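Local coordinates for protein endo-beta-1,4-xylanase Xyn10C (Pseudomonas cellulosa, PDB 1GNY) that hydrolyses internal beta-1,4 linkages of xylan through its C-terminal catalytic domain, while its N-terminal family 15 carbohydrate-binding module binds xylan and xylooligosaccharides, at residues A[31-37]-A[136-142]. Sequence-based numbering, arbitrary orientation.
Sequences DGVTFAA and PAGTITI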
loop_
_atom_site.group_PDB
_atom_site.type_symbol
_atom_site.label_atom_id
_atom_site.label_comp_id
_atom_site.label_asym_id
_atom_site.label_seq_id
_atom_site.Cartn_x
_atom_site.Cartn_y
_atom_site.Cartn_z
ATOM N N ASP A 31 13.536 9.989 4.714
ATOM C CA ASP A 31 13.435 8.567 4.284
ATOM C C ASP A 31 12.101 8.165 3.619
ATOM O O ASP A 31 12.018 7.093 3.026
ATOM C CB ASP A 31 13.670 7.625 5.431
ATOM C CG ASP A 31 15.148 7.486 5.810
ATOM O OD1 ASP A 31 16.019 8.136 5.205
ATOM O OD2 ASP A 31 15.517 6.750 6.758
ATOM N N GLY A 32 11.098 9.024 3.661
ATOM C CA GLY A 32 9.797 8.726 3.043
ATOM C C GLY A 32 8.599 8.967 3.951
ATOM O O GLY A 32 8.476 10.067 4.493
ATOM N N VAL A 33 7.733 7.949 4.077
ATOM C CA VAL A 33 6.460 8.000 4.847
ATOM C C VAL A 33 6.440 6.931 5.932
ATOM O O VAL A 33 6.669 5.765 5.621
ATOM C CB VAL A 33 5.246 7.817 3.899
ATOM C CG1 VAL A 33 3.942 7.651 4.659
ATOM C CG2 VAL A 33 5.139 9.007 2.902
ATOM N N THR A 34 6.120 7.323 7.162
ATOM C CA THR A 34 6.102 6.382 8.315
ATOM C C THR A 34 4.761 6.488 9.014
ATOM O O THR A 34 4.205 7.588 9.171
ATOM C CB THR A 34 7.265 6.640 9.330
ATOM O OG1 THR A 34 8.511 6.632 8.627
ATOM C CG2 THR A 34 7.363 5.550 10.419
ATOM N N PHE A 35 4.251 5.335 9.425
ATOM C CA PHE A 35 3.063 5.285 10.277
ATOM C C PHE A 35 3.254 4.346 11.479
ATOM O O PHE A 35 4.052 3.380 11.433
ATOM C CB PHE A 35 1.789 4.945 9.490
ATOM C CG PHE A 35 1.690 3.523 8.991
ATOM C CD1 PHE A 35 2.236 3.169 7.741
ATOM C CD2 PHE A 35 0.982 2.561 9.695
ATOM C CE1 PHE A 35 2.135 1.894 7.270
ATOM C CE2 PHE A 35 0.871 1.269 9.211
ATOM C CZ PHE A 35 1.437 0.941 7.976
ATOM N N ALA A 36 2.504 4.655 12.539
ATOM C CA ALA A 36 2.386 3.815 13.731
ATOM C C ALA A 36 1.345 2.709 13.448
ATOM O O ALA A 36 0.167 2.975 13.131
ATOM C CB ALA A 36 1.961 4.637 14.936
ATOM N N ALA A 37 1.796 1.462 13.484
ATOM C CA ALA A 37 0.945 0.300 13.196
ATOM C C ALA A 37 0.126 -0.079 14.450
ATOM O O ALA A 37 0.414 -1.048 15.171
ATOM C CB ALA A 37 1.794 -0.874 12.711
ATOM N N PRO A 136 -0.714 -5.961 15.379
ATOM C CA PRO A 136 0.574 -5.278 15.207
ATOM C C PRO A 136 1.009 -4.362 16.328
ATOM O O PRO A 136 0.246 -4.013 17.246
ATOM C CB PRO A 136 0.332 -4.418 13.948
ATOM C CG PRO A 136 -1.110 -4.118 13.998
ATOM C CD PRO A 136 -1.763 -5.333 14.558
ATOM N N ALA A 137 2.271 -3.997 16.232
ATOM C CA ALA A 137 2.911 -2.973 17.056
ATOM C C ALA A 137 4.039 -2.359 16.223
ATOM O O ALA A 137 4.263 -2.755 15.085
ATOM C CB ALA A 137 3.422 -3.548 18.338
ATOM N N GLY A 138 4.686 -1.333 16.750
ATOM C CA GLY A 138 5.809 -0.713 16.070
ATOM C C GLY A 138 5.385 0.160 14.875
ATOM O O GLY A 138 4.254 0.609 14.789
ATOM N N THR A 139 6.334 0.355 13.975
ATOM C CA THR A 139 6.176 1.275 12.832
ATOM C C THR A 139 6.546 0.624 11.529
ATOM O O THR A 139 7.221 -0.428 11.496
ATOM C CB THR A 139 7.020 2.561 13.011
ATOM O OG1 THR A 139 8.421 2.236 13.004
ATOM C CG2 THR A 139 6.768 3.215 14.340
ATOM N N ILE A 140 6.055 1.253 10.458
ATOM C CA ILE A 140 6.356 0.879 9.071
ATOM C C ILE A 140 6.793 2.138 8.334
ATOM O O ILE A 140 6.119 3.161 8.465
ATOM C CB ILE A 140 5.115 0.275 8.366
ATOM C CG1 ILE A 140 4.659 -1.046 9.015
ATOM C CG2 ILE A 140 5.394 0.044 6.873
ATOM C CD1 ILE A 140 5.625 -2.201 8.979
ATOM N N THR A 141 7.898 2.060 7.582
ATOM C CA THR A 141 8.364 3.141 6.707
ATOM C C THR A 141 8.284 2.714 5.245
ATOM O O THR A 141 8.792 1.653 4.875
ATOM C CB THR A 141 9.794 3.618 7.046
ATOM O OG1 THR A 141 9.810 4.142 8.394
ATOM C CG2 THR A 141 10.243 4.737 6.107
ATOM N N ILE A 142 7.605 3.529 4.431
ATOM C CA ILE A 142 7.601 3.359 2.953
ATOM C C ILE A 142 8.621 4.338 2.342
ATOM O O ILE A 142 8.493 5.552 2.491
ATOM C CB ILE A 142 6.199 3.573 2.298
ATOM C CG1 ILE A 142 5.144 2.733 2.993
ATOM C CG2 ILE A 142 6.256 3.228 0.802
ATOM C CD1 ILE A 142 4.328 3.489 3.990
#
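The ring of F35 lies alongside I140, its CE1 3.6 Å from I140 CB in an oblique approach, while I142 CD1 sits at the ring edge, near its plane. With CG of F35 between the backbone N and the carbonyl carbon (chi1 71°), the ring leans over the neighbouring strand. I142 CD1 also meets V33 CG1, 4.2 Å away; the alternation of the strands puts V33, F35, I140 and I142 on one buried face. An alanine in place of F35 would probably leave one flank of I140 and the tip of I142 without their aromatic neighbour. The opposite face bears T34, A36, T139 and T141; here T34 OG1 and T141 OG1 share a hydrogen bond of 2.8 Å across a non-hydrogen-bonded pair. Paired backbone bonds join V33 to I142 and F35 to I140, as in a regular antiparallel pairing, and I142 N to V33 O is the shortest at 2.7 Å. Beyond the strand ends, A37 N reaches G138 O in its carbonyl plane (2.9 Å), and A37 CB packs on P136 CB. At G32, a beta carbon would collide with I142 O. Strand 32-36 thus joins strand 139-149 within an antiparallel sheet of the xylan-binding module; T34 pairs onward with T27 of strand 27-29, T141 with N64 of strand 58-65, and F69 of helix 67-72 covers A37, P136 and I140.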